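PDB 2FNA: conserved hypothetical protein from Sulfolobus solfataricus, which is an archaeal AAA+ ATPase that binds ADP and magnesium, probably hydrolyses ATP, and carries a predicted C-terminal winged helix-turn-helix domain. Local coordinates for residues T330-T333 and W337-K340; R220-Q223 and D228-D231; F66-Y71 and I274-E279; R289-N294 and D322-N327. All blocks are in the same frame, centred on the assembly; numbering follows the deposited sequence.

Contact 1 (T330-T333 and W337-K340)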
loop_
_atom_site.group_PDB
_atom_site.type_symbol
_atom_site.label_atom_id
_atom_site.label_comp_id
_atom_site.label_asym_id
_atom_site.label_seq_id
_atom_site.Cartn_x
_atom_site.Cartn_y
_atom_site.Cartn_z
ATOM N N THR A 330 -18.529 7.382 0.480
ATOM C CA THR A 330 -17.811 6.904 -0.717
ATOM C C THR A 330 -16.310 7.158 -0.636
ATOM O O THR A 330 -15.517 6.308 -1.028
ATOM C CB THR A 330 -18.353 7.580 -2.003
ATOM O OG1 THR A 330 -19.698 7.151 -2.210
ATOM C CG2 THR A 330 -17.499 7.214 -3.239
ATOM N N GLN A 331 -15.927 8.343 -0.164
ATOM C CA GLN A 331 -14.527 8.663 -0.012
ATOM C C GLN A 331 -13.866 7.724 1.025
ATOM O O GLN A 331 -12.783 7.175 0.784
ATOM C CB GLN A 331 -14.358 10.140 0.362
ATOM C CG GLN A 331 -14.641 11.100 -0.786
ATOM C CD GLN A 331 -13.747 10.821 -1.991
ATOM O OE1 GLN A 331 -12.542 11.041 -1.941
ATOM N NE2 GLN A 331 -14.336 10.313 -3.065
ATOM N N LEU A 332 -14.533 7.541 2.158
ATOM C CA LEU A 332 -14.038 6.684 3.252
ATOM C C LEU A 332 -13.867 5.249 2.769
ATOM O O LEU A 332 -12.845 4.579 3.065
ATOM C CB LEU A 332 -15.005 6.759 4.462
ATOM C CG LEU A 332 -14.921 8.059 5.282
ATOM C CD1 LEU A 332 -16.031 8.175 6.308
ATOM C CD2 LEU A 332 -13.568 8.160 5.976
ATOM N N THR A 333 -14.844 4.774 1.998
ATOM C CA THR A 333 -14.772 3.419 1.427
ATOM C C THR A 333 -13.641 3.285 0.398
ATOM O O THR A 333 -12.926 2.265 0.377
ATOM C CB THR A 333 -16.099 3.017 0.785
ATOM O OG1 THR A 333 -17.143 3.118 1.753
ATOM C CG2 THR A 333 -16.059 1.610 0.293
ATOM N N TRP A 337 -11.127 3.149 4.821
ATOM C CA TRP A 337 -11.328 3.447 6.247
ATOM C C TRP A 337 -12.457 2.614 6.790
ATOM O O TRP A 337 -12.383 2.107 7.932
ATOM C CB TRP A 337 -11.581 4.941 6.478
ATOM C CG TRP A 337 -10.338 5.653 6.352
ATOM C CD1 TRP A 337 -9.855 6.284 5.246
ATOM C CD2 TRP A 337 -9.324 5.740 7.344
ATOM N NE1 TRP A 337 -8.618 6.802 5.508
ATOM C CE2 TRP A 337 -8.259 6.468 6.787
ATOM C CE3 TRP A 337 -9.219 5.288 8.662
ATOM C CZ2 TRP A 337 -7.101 6.750 7.502
ATOM C CZ3 TRP A 337 -8.078 5.561 9.365
ATOM C CH2 TRP A 337 -7.030 6.281 8.795
ATOM N N ILE A 338 -13.483 2.463 5.951
ATOM C CA ILE A 338 -14.635 1.628 6.250
ATOM C C ILE A 338 -14.933 0.627 5.133
ATOM O O ILE A 338 -14.374 0.705 4.041
ATOM C CB ILE A 338 -15.877 2.498 6.554
ATOM C CG1 ILE A 338 -16.365 3.284 5.323
ATOM C CG2 ILE A 338 -15.555 3.470 7.697
ATOM C CD1 ILE A 338 -17.593 4.177 5.589
ATOM N N ILE A 339 -15.771 -0.354 5.457
ATOM C CA ILE A 339 -16.250 -1.362 4.519
ATOM C C ILE A 339 -17.762 -1.512 4.786
ATOM O O ILE A 339 -18.205 -1.493 5.927
ATOM C CB ILE A 339 -15.487 -2.717 4.681
ATOM C CG1 ILE A 339 -13.992 -2.500 4.406
ATOM C CG2 ILE A 339 -16.013 -3.757 3.705
ATOM C CD1 ILE A 339 -13.051 -3.649 4.775
ATOM N N LYS A 340 -18.551 -1.612 3.732
ATOM C CA LYS A 340 -19.995 -1.781 3.882
ATOM C C LYS A 340 -20.341 -3.262 3.712
ATOM O O LYS A 340 -20.016 -3.862 2.679
ATOM C CB LYS A 340 -20.766 -0.917 2.873
ATOM C CG LYS A 340 -22.258 -0.712 3.251
ATOM C CD LYS A 340 -23.020 0.060 2.180
HETATM O O HOH W 1 -13.699 -0.353 1.932
#
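L332 and T333 pack on W337 and I338 in a buried helix-to-strand turn, where helix 322-334 ends and strand 338-340 begins. In the winged helix-turn-helix domain predicted for this region, that is the passage from the third helix into the wing, the small antiparallel hairpin that 338-340 makes with strand 345-347. The turn is fastened by the backbone: W337 N donates to L332 O over 2.8 Å, and the bond is fairly straight, with an N-H...O angle of 160°. A water also bonds T333 O at 3.1 Å; its approach to I338 O is unusually short, so a second link through it is doubtful.

The side chains fill in around this. L332 CD2 lies 3.8 Å from W337 CB, at the root of the indole, while the ring itself runs on to meet F278 and F281 edge-to-face. L332 touches the same two phenylalanines of helix 259-282. I338 holds CG1 between its backbone N and carbonyl carbon (chi1 67°), and the extended CG1-CD1 arm brings CD1 against L332 CB at 3.8 Å; I338 also touches M296 and L299 of helix 289-299. Trimming I338 to an alanine here takes CG1 and CD1 away and would probably open a gap between the helix end and M296.

T333 meets the same arm roughly at a right angle. Its hydroxyl is hydrogen-bonded back to L329 O in its own helix, and in that position T333 OG1 rests against I338 CG1 at 3.7 Å.

Contact 2 (R220-Q223 and D228-D231)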
loop_
_atom_site.group_PDB
_atom_site.type_symbol
_atom_site.label_atom_id
_atom_site.label_comp_id
_atom_site.label_asym_id
_atom_site.label_seq_id
_atom_site.Cartn_x
_atom_site.Cartn_y
_atom_site.Cartn_z
ATOM N N ARG A 220 4.521 -19.203 16.283
ATOM C CA ARG A 220 5.764 -19.375 15.555
ATOM C C ARG A 220 6.868 -18.404 15.999
ATOM O O ARG A 220 8.020 -18.793 16.102
ATOM C CB ARG A 220 5.533 -19.276 14.057
ATOM C CG ARG A 220 6.832 -19.181 13.317
ATOM C CD ARG A 220 6.749 -19.564 11.879
ATOM N NE ARG A 220 7.908 -18.975 11.215
ATOM C CZ ARG A 220 8.123 -18.995 9.908
ATOM N NH1 ARG A 220 7.254 -19.601 9.100
ATOM N NH2 ARG A 220 9.216 -18.402 9.417
ATOM N N GLY A 221 6.535 -17.151 16.287
ATOM C CA GLY A 221 7.566 -16.177 16.647
ATOM C C GLY A 221 8.096 -16.381 18.048
ATOM O O GLY A 221 9.278 -16.121 18.339
ATOM N N PHE A 222 7.224 -16.842 18.939
ATOM C CA PHE A 222 7.650 -17.181 20.319
ATOM C C PHE A 222 8.472 -18.463 20.416
ATOM O O PHE A 222 9.497 -18.524 21.146
ATOM C CB PHE A 222 6.423 -17.220 21.241
ATOM C CG PHE A 222 5.773 -15.868 21.432
ATOM C CD1 PHE A 222 6.545 -14.716 21.551
ATOM C CD2 PHE A 222 4.391 -15.736 21.477
ATOM C CE1 PHE A 222 5.955 -13.469 21.735
ATOM C CE2 PHE A 222 3.796 -14.502 21.666
ATOM C CZ PHE A 222 4.572 -13.360 21.780
ATOM N N GLN A 223 8.041 -19.488 19.685
ATOM C CA GLN A 223 8.812 -20.717 19.562
ATOM C C GLN A 223 10.217 -20.431 19.010
ATOM O O GLN A 223 11.228 -20.874 19.570
ATOM C CB GLN A 223 8.030 -21.782 18.758
ATOM C CG GLN A 223 6.746 -22.236 19.537
ATOM C CD GLN A 223 6.073 -23.509 19.001
ATOM O OE1 GLN A 223 6.362 -23.965 17.878
ATOM N NE2 GLN A 223 5.156 -24.086 19.810
ATOM N N ASP A 228 8.251 -19.102 26.447
ATOM C CA ASP A 228 6.905 -19.660 26.625
ATOM C C ASP A 228 5.887 -18.562 26.331
ATOM O O ASP A 228 6.180 -17.379 26.472
ATOM C CB ASP A 228 6.710 -20.219 28.047
ATOM C CG ASP A 228 5.650 -21.344 28.109
ATOM O OD1 ASP A 228 5.210 -21.836 27.044
ATOM O OD2 ASP A 228 5.270 -21.735 29.231
ATOM N N PHE A 229 4.712 -18.945 25.858
ATOM C CA PHE A 229 3.594 -18.029 25.778
ATOM C C PHE A 229 2.304 -18.832 25.867
ATOM O O PHE A 229 2.231 -19.917 25.338
ATOM C CB PHE A 229 3.656 -17.219 24.477
ATOM C CG PHE A 229 2.799 -15.980 24.501
ATOM C CD1 PHE A 229 3.292 -14.791 25.030
ATOM C CD2 PHE A 229 1.503 -15.996 24.006
ATOM C CE1 PHE A 229 2.505 -13.646 25.056
ATOM C CE2 PHE A 229 0.726 -14.849 24.016
ATOM C CZ PHE A 229 1.227 -13.678 24.555
ATOM N N LYS A 230 1.307 -18.302 26.566
ATOM C CA LYS A 230 0.026 -19.000 26.778
ATOM C C LYS A 230 -1.218 -18.244 26.267
ATOM O O LYS A 230 -2.168 -18.862 25.736
ATOM C CB LYS A 230 -0.127 -19.338 28.270
ATOM C CG LYS A 230 0.644 -20.587 28.711
ATOM N N ASP A 231 -1.178 -16.918 26.363
ATOM C CA ASP A 231 -2.357 -16.062 26.178
ATOM C C ASP A 231 -2.672 -15.632 24.730
ATOM O O ASP A 231 -2.964 -14.468 24.477
ATOM C CB ASP A 231 -2.151 -14.801 27.020
ATOM C CG ASP A 231 -2.079 -15.097 28.478
ATOM O OD1 ASP A 231 -3.129 -15.465 29.045
ATOM O OD2 ASP A 231 -0.975 -14.954 29.043
#
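F222 and F229 carry nearly all of the contact, one ring from helix 211-225 and the other from the loop that follows it. They form an offset stack, with centroids 4.3 Å apart and planes tilted by 24°. The overlap is lopsided: F222 CE2 sits over the centre of the F229 ring, and its nearest atom there, F229 CG, is 3.3 Å away. Nearer its root, F222 CD2 lies 3.4 Å from F229 CB, and the two rings are tightly packed.

F229 holds CG opposite its backbone N (chi1 -163°), which lays a face of its ring against F222. Other aromatics close round the pair: F4 meets F222 edge-to-face, Y253 does the same to F229, and F249 of helix 243-256 touches both. From helix 232-239, Y232 touches F222 and V235 touches F229. A serine at F229 removes the ring and would probably leave the F222 face without its stacking partner and Y253 without its edge-to-face mate.

Just ahead of the ring, F229 N donates a weak, bent bond to D228 OD1. The arrangement is an aromatic cluster at a helix-loop-helix turn, joining helices 211-225, 232-239 and 243-256 in the helical part that follows the parallel sheet of this AAA+ ATPase.

Contact 3 (F66-Y71 and I274-E279)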
loop_
_atom_site.group_PDB
_atom_site.type_symbol
_atom_site.label_atom_id
_atom_site.label_comp_id
_atom_site.label_asym_id
_atom_site.label_seq_id
_atom_site.Cartn_x
_atom_site.Cartn_y
_atom_site.Cartn_z
ATOM N N PHE A 66 5.135 10.125 -0.318
ATOM C CA PHE A 66 4.298 11.227 -0.733
ATOM C C PHE A 66 2.960 11.254 -0.014
ATOM O O PHE A 66 2.141 12.102 -0.322
ATOM C CB PHE A 66 4.078 11.164 -2.251
ATOM C CG PHE A 66 5.340 11.290 -3.034
ATOM C CD1 PHE A 66 6.046 12.483 -3.020
ATOM C CD2 PHE A 66 5.857 10.222 -3.762
ATOM C CE1 PHE A 66 7.246 12.626 -3.722
ATOM C CE2 PHE A 66 7.042 10.368 -4.483
ATOM C CZ PHE A 66 7.743 11.596 -4.449
ATOM N N GLU A 67 2.735 10.341 0.936
ATOM C CA GLU A 67 1.405 10.179 1.526
ATOM C C GLU A 67 0.915 11.419 2.270
ATOM O O GLU A 67 -0.292 11.660 2.328
ATOM C CB GLU A 67 1.324 8.935 2.428
ATOM C CG GLU A 67 2.089 9.074 3.742
ATOM C CD GLU A 67 2.320 7.724 4.446
ATOM O OE1 GLU A 67 1.477 6.805 4.279
ATOM O OE2 GLU A 67 3.350 7.622 5.175
ATOM N N GLU A 68 1.843 12.209 2.807
ATOM C CA GLU A 68 1.483 13.442 3.549
ATOM C C GLU A 68 1.242 14.667 2.675
ATOM O O GLU A 68 0.807 15.699 3.177
ATOM C CB GLU A 68 2.551 13.765 4.587
ATOM C CG GLU A 68 2.667 12.702 5.654
ATOM C CD GLU A 68 3.797 12.963 6.643
ATOM O OE1 GLU A 68 4.372 14.073 6.622
ATOM O OE2 GLU A 68 4.110 12.051 7.436
ATOM N N ARG A 69 1.479 14.541 1.370
ATOM C CA ARG A 69 1.209 15.610 0.406
ATOM C C ARG A 69 -0.097 15.420 -0.322
ATOM O O ARG A 69 -0.577 14.304 -0.476
ATOM C CB ARG A 69 2.291 15.644 -0.658
ATOM C CG ARG A 69 3.686 15.811 -0.137
ATOM C CD ARG A 69 4.651 15.767 -1.287
ATOM N NE ARG A 69 5.992 15.462 -0.806
ATOM C CZ ARG A 69 7.091 15.545 -1.543
ATOM N NH1 ARG A 69 7.015 15.939 -2.801
ATOM N NH2 ARG A 69 8.269 15.234 -1.015
ATOM N N ASN A 70 -0.635 16.525 -0.819
ATOM C CA ASN A 70 -1.858 16.524 -1.617
ATOM C C ASN A 70 -1.561 16.555 -3.118
ATOM O O ASN A 70 -2.455 16.345 -3.955
ATOM C CB ASN A 70 -2.684 17.772 -1.260
ATOM C CG ASN A 70 -4.159 17.613 -1.587
ATOM O OD1 ASN A 70 -4.727 16.533 -1.444
ATOM N ND2 ASN A 70 -4.788 18.705 -2.022
ATOM N N TYR A 71 -0.303 16.849 -3.443
ATOM C CA TYR A 71 0.121 17.042 -4.801
ATOM C C TYR A 71 1.554 16.554 -4.897
ATOM O O TYR A 71 2.313 16.726 -3.961
ATOM C CB TYR A 71 -0.001 18.532 -5.179
ATOM C CG TYR A 71 0.413 18.825 -6.595
ATOM C CD1 TYR A 71 -0.471 18.626 -7.641
ATOM C CD2 TYR A 71 1.700 19.290 -6.898
ATOM C CE1 TYR A 71 -0.094 18.866 -8.948
ATOM C CE2 TYR A 71 2.082 19.530 -8.209
ATOM C CZ TYR A 71 1.166 19.314 -9.231
ATOM O OH TYR A 71 1.480 19.561 -10.528
ATOM N N ILE A 274 -2.778 5.358 13.397
ATOM C CA ILE A 274 -4.054 5.471 12.689
ATOM C C ILE A 274 -4.556 6.913 12.575
ATOM O O ILE A 274 -4.999 7.338 11.516
ATOM C CB ILE A 274 -5.129 4.581 13.333
ATOM C CG1 ILE A 274 -4.801 3.114 13.058
ATOM C CG2 ILE A 274 -6.560 4.957 12.839
ATOM C CD1 ILE A 274 -5.321 2.141 14.065
ATOM N N LEU A 275 -4.486 7.669 13.659
ATOM C CA LEU A 275 -4.989 9.052 13.661
ATOM C C LEU A 275 -4.101 10.000 12.826
ATOM O O LEU A 275 -4.591 10.977 12.254
ATOM C CB LEU A 275 -5.102 9.564 15.098
ATOM C CG LEU A 275 -6.187 8.916 15.968
ATOM C CD1 LEU A 275 -6.171 9.457 17.389
ATOM C CD2 LEU A 275 -7.537 9.097 15.372
ATOM N N LYS A 276 -2.808 9.700 12.738
ATOM C CA LYS A 276 -1.935 10.440 11.849
ATOM C C LYS A 276 -2.307 10.167 10.382
ATOM O O LYS A 276 -2.329 11.074 9.547
ATOM C CB LYS A 276 -0.483 10.073 12.094
ATOM C CG LYS A 276 0.494 11.025 11.409
ATOM C CD LYS A 276 1.830 10.393 11.176
ATOM C CE LYS A 276 2.839 11.433 10.749
ATOM N NZ LYS A 276 2.252 12.414 9.767
ATOM N N GLU A 277 -2.581 8.900 10.083
ATOM C CA GLU A 277 -3.059 8.494 8.762
ATOM C C GLU A 277 -4.436 9.106 8.445
ATOM O O GLU A 277 -4.752 9.398 7.287
ATOM C CB GLU A 277 -3.113 6.969 8.695
ATOM C CG GLU A 277 -1.708 6.359 8.624
ATOM C CD GLU A 277 -1.682 4.866 8.734
ATOM O OE1 GLU A 277 -2.723 4.245 9.053
ATOM O OE2 GLU A 277 -0.593 4.298 8.519
ATOM N N PHE A 278 -5.273 9.293 9.450
ATOM C CA PHE A 278 -6.519 9.973 9.184
ATOM C C PHE A 278 -6.275 11.436 8.836
ATOM O O PHE A 278 -6.992 12.000 8.030
ATOM C CB PHE A 278 -7.478 9.861 10.348
ATOM C CG PHE A 278 -8.909 10.056 9.952
ATOM C CD1 PHE A 278 -9.498 9.186 9.040
ATOM C CD2 PHE A 278 -9.665 11.089 10.468
ATOM C CE1 PHE A 278 -10.804 9.330 8.667
ATOM C CE2 PHE A 278 -10.982 11.231 10.095
ATOM C CZ PHE A 278 -11.547 10.333 9.185
ATOM N N GLU A 279 -5.270 12.049 9.451
ATOM C CA GLU A 279 -4.889 13.433 9.116
ATOM C C GLU A 279 -4.414 13.527 7.678
ATOM O O GLU A 279 -4.758 14.478 7.003
ATOM C CB GLU A 279 -3.797 13.965 10.043
ATOM C CG GLU A 279 -4.282 14.271 11.434
ATOM C CD GLU A 279 -5.427 15.250 11.410
ATOM O OE1 GLU A 279 -5.251 16.332 10.800
ATOM O OE2 GLU A 279 -6.510 14.916 11.951
#
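K276 NZ reaches E68 OE2 at 3.0 Å, a salt bridge whose hydrogen bond is weak. It is made at the surface, between the loop that follows strand 58-62 and helix 259-282, parts of the chain some 200 residues apart. The two side chains meet at about a right angle. E68 runs out straight beyond CG to present one carboxylate oxygen; the other, OE1, stays 4.1 Å from K276 NZ, so the grip is one-sided. The lysine chain is extended until its last torsion, where a bend (chi4 -41°) turns the ammonium toward the glutamate and brings K276 CE to 3.6 Å from E68 OE2.

Behind E68 the loop is well held. F66 to R69 form a type I turn closed by R69 N on F66 O, and K151 NZ donates hydrogen bonds to F66 O and R69 O. The R69 guanidinium, salt-bridged to D76, has F66 CD1 3.5 Å above the middle of its plane.

Next to K276, E277 is salt-bridged to R40, in what is probably the Walker A loop. E67 OE1 and E277 OE2, 5.3 Å apart, are like charges whose repulsion R39 probably eases through long, weak ion pairs to both. With one weak bond between two exposed side chains, the E68-K276 bridge probably adds only modestly to the link between the loop and helix 259-282.

Contact 4 (R289-N294 and D322-N327)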
loop_
_atom_site.group_PDB
_atom_site.type_symbol
_atom_site.label_atom_id
_atom_site.label_comp_id
_atom_site.label_asym_id
_atom_site.label_seq_id
_atom_site.Cartn_x
_atom_site.Cartn_y
_atom_site.Cartn_z
ATOM N N ARG A 289 -13.961 18.331 7.499
ATOM C CA ARG A 289 -13.099 17.683 8.458
ATOM C C ARG A 289 -13.823 17.212 9.728
ATOM O O ARG A 289 -13.721 16.058 10.113
ATOM C CB ARG A 289 -11.977 18.639 8.828
ATOM C CG ARG A 289 -11.079 18.108 9.896
ATOM C CD ARG A 289 -10.258 19.195 10.482
ATOM N NE ARG A 289 -9.321 18.644 11.443
ATOM C CZ ARG A 289 -8.165 18.070 11.134
ATOM N NH1 ARG A 289 -7.765 17.954 9.865
ATOM N NH2 ARG A 289 -7.406 17.607 12.114
ATOM N N LYS A 290 -14.510 18.127 10.393
ATOM C CA LYS A 290 -15.335 17.789 11.562
ATOM C C LYS A 290 -16.384 16.716 11.244
ATOM O O LYS A 290 -16.667 15.853 12.069
ATOM C CB LYS A 290 -16.006 19.051 12.136
ATOM C CG LYS A 290 -15.015 19.993 12.817
ATOM C CD LYS A 290 -15.699 21.233 13.410
ATOM N N ARG A 291 -16.929 16.764 10.039
ATOM C CA ARG A 291 -17.916 15.796 9.607
ATOM C C ARG A 291 -17.319 14.400 9.495
ATOM O O ARG A 291 -17.905 13.434 9.960
ATOM C CB ARG A 291 -18.495 16.215 8.263
ATOM C CG ARG A 291 -19.103 17.618 8.291
ATOM C CD ARG A 291 -19.952 17.908 7.083
ATOM N NE ARG A 291 -20.809 19.069 7.324
ATOM C CZ ARG A 291 -21.813 19.439 6.535
ATOM N NH1 ARG A 291 -22.103 18.758 5.436
ATOM N NH2 ARG A 291 -22.531 20.505 6.846
ATOM N N TYR A 292 -16.157 14.292 8.858
ATOM C CA TYR A 292 -15.451 13.007 8.783
ATOM C C TYR A 292 -15.139 12.424 10.180
ATOM O O TYR A 292 -15.387 11.246 10.425
ATOM C CB TYR A 292 -14.178 13.131 7.929
ATOM C CG TYR A 292 -14.436 13.109 6.434
ATOM C CD1 TYR A 292 -14.957 11.970 5.817
ATOM C CD2 TYR A 292 -14.141 14.209 5.623
ATOM C CE1 TYR A 292 -15.195 11.921 4.454
ATOM C CE2 TYR A 292 -14.379 14.167 4.227
ATOM C CZ TYR A 292 -14.908 13.023 3.655
ATOM O OH TYR A 292 -15.145 12.942 2.294
ATOM N N LEU A 293 -14.605 13.241 11.092
ATOM C CA LEU A 293 -14.362 12.801 12.473
ATOM C C LEU A 293 -15.650 12.257 13.096
ATOM O O LEU A 293 -15.639 11.234 13.790
ATOM C CB LEU A 293 -13.807 13.942 13.347
ATOM C CG LEU A 293 -12.308 14.212 13.195
ATOM C CD1 LEU A 293 -11.952 15.625 13.626
ATOM C CD2 LEU A 293 -11.478 13.165 13.970
ATOM N N ASN A 294 -16.753 12.950 12.843
ATOM C CA ASN A 294 -18.043 12.558 13.382
ATOM C C ASN A 294 -18.487 11.204 12.827
ATOM O O ASN A 294 -18.945 10.339 13.574
ATOM C CB ASN A 294 -19.082 13.620 13.054
ATOM C CG ASN A 294 -20.366 13.422 13.809
ATOM O OD1 ASN A 294 -21.125 12.485 13.535
ATOM N ND2 ASN A 294 -20.627 14.309 14.764
ATOM N N ASP A 322 -28.566 14.005 1.207
ATOM C CA ASP A 322 -28.115 12.642 0.920
ATOM C C ASP A 322 -26.911 12.612 -0.021
ATOM O O ASP A 322 -26.185 11.627 -0.040
ATOM C CB ASP A 322 -29.255 11.801 0.342
ATOM C CG ASP A 322 -30.397 11.607 1.327
ATOM O OD1 ASP A 322 -30.181 11.736 2.556
ATOM O OD2 ASP A 322 -31.517 11.325 0.861
ATOM N N SER A 323 -26.709 13.681 -0.792
ATOM C CA SER A 323 -25.576 13.782 -1.724
ATOM C C SER A 323 -24.275 13.961 -0.970
ATOM O O SER A 323 -23.259 13.351 -1.317
ATOM C CB SER A 323 -25.727 14.977 -2.676
ATOM O OG SER A 323 -26.875 14.864 -3.493
ATOM N N GLU A 324 -24.309 14.833 0.035
ATOM C CA GLU A 324 -23.153 15.080 0.880
ATOM C C GLU A 324 -22.769 13.796 1.621
ATOM O O GLU A 324 -21.604 13.376 1.576
ATOM C CB GLU A 324 -23.446 16.218 1.870
ATOM C CG GLU A 324 -23.443 17.603 1.225
ATOM C CD GLU A 324 -23.930 18.715 2.160
ATOM O OE1 GLU A 324 -25.140 18.744 2.522
ATOM O OE2 GLU A 324 -23.100 19.584 2.507
ATOM N N ILE A 325 -23.765 13.174 2.259
ATOM C CA ILE A 325 -23.578 11.930 3.023
ATOM C C ILE A 325 -22.966 10.810 2.161
ATOM O O ILE A 325 -22.036 10.148 2.578
ATOM C CB ILE A 325 -24.911 11.389 3.613
ATOM C CG1 ILE A 325 -25.602 12.425 4.523
ATOM C CG2 ILE A 325 -24.671 10.060 4.360
ATOM C CD1 ILE A 325 -25.178 12.400 5.979
ATOM N N TYR A 326 -23.528 10.610 0.976
ATOM C CA TYR A 326 -23.052 9.623 0.026
ATOM C C TYR A 326 -21.583 9.853 -0.315
ATOM O O TYR A 326 -20.788 8.909 -0.358
ATOM C CB TYR A 326 -23.896 9.692 -1.253
ATOM C CG TYR A 326 -23.458 8.733 -2.349
ATOM C CD1 TYR A 326 -23.859 7.396 -2.334
ATOM C CD2 TYR A 326 -22.649 9.164 -3.403
ATOM C CE1 TYR A 326 -23.468 6.514 -3.331
ATOM C CE2 TYR A 326 -22.252 8.289 -4.404
ATOM C CZ TYR A 326 -22.666 6.966 -4.362
ATOM O OH TYR A 326 -22.275 6.089 -5.352
ATOM N N ASN A 327 -21.230 11.112 -0.568
ATOM C CA ASN A 327 -19.859 11.468 -0.939
ATOM C C ASN A 327 -18.861 11.201 0.194
ATOM O O ASN A 327 -17.763 10.717 -0.061
ATOM C CB ASN A 327 -19.801 12.935 -1.397
ATOM C CG ASN A 327 -18.373 13.466 -1.551
ATOM O OD1 ASN A 327 -17.560 12.922 -2.308
ATOM N ND2 ASN A 327 -18.079 14.571 -0.858
#
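R291 is the first residue along 289-294 to meet helix 322-334. Two residues earlier, R289 points elsewhere, to a salt bridge with E279 of helix 259-282. R291 stretches straight from CG to NE and brings NH1 to E324 OE2 at 3.2 Å. This salt bridge is loose: the hydrogen bond in it is weak and bent, at 135°, and although the oxygen lies at the guanidinium edge, the carboxylate plane is turned 54° from that of the arginine. Both groups have other partners. R291 NE is salt-bridged to E316 and NH1 also bonds the Y328 hydroxyl, while E324 OE1 is held by S321 OG. The arginine bridges two acidic side chains, E316 and E324, and probably offsets part of their negative charge.

Y292 comes next, its ring leaning toward the other helix. Its OH stops 4.2 Å from N327 O, a packing distance, and the ring meets F281 and Y328 edge-to-face. N294, a turn on from R291, packs instead on A311 and E315.

Within the predicted winged helix-turn-helix domain, helix 289-299 thus has 305-316 beside N294 and 322-334 across from R291 and Y292, while helix 259-282 packs against it at R289 and Y292.

How the contacts relate
Along the chain, contact 2 falls inside the long loop closed by contact 3; contact 4 and then contact 1 follow. Contacts 1, 3 and 4 form one neighbourhood. Contacts 1 and 4 share helix 322-334, with centres 11 Å apart, and Q331 and L332 rest on Y292. Contact 3 joins them through helix 259-282, by packing of F278 and a salt bridge to helix 289-299. Contact 2 lies apart, with both segments in the ATPase range, its centre about 35 Å from those of contacts 1 and 3 and about 44 Å from that of contact 4. Helix 259-282 thus physically connects the nucleotide-binding part with the winged-helix part.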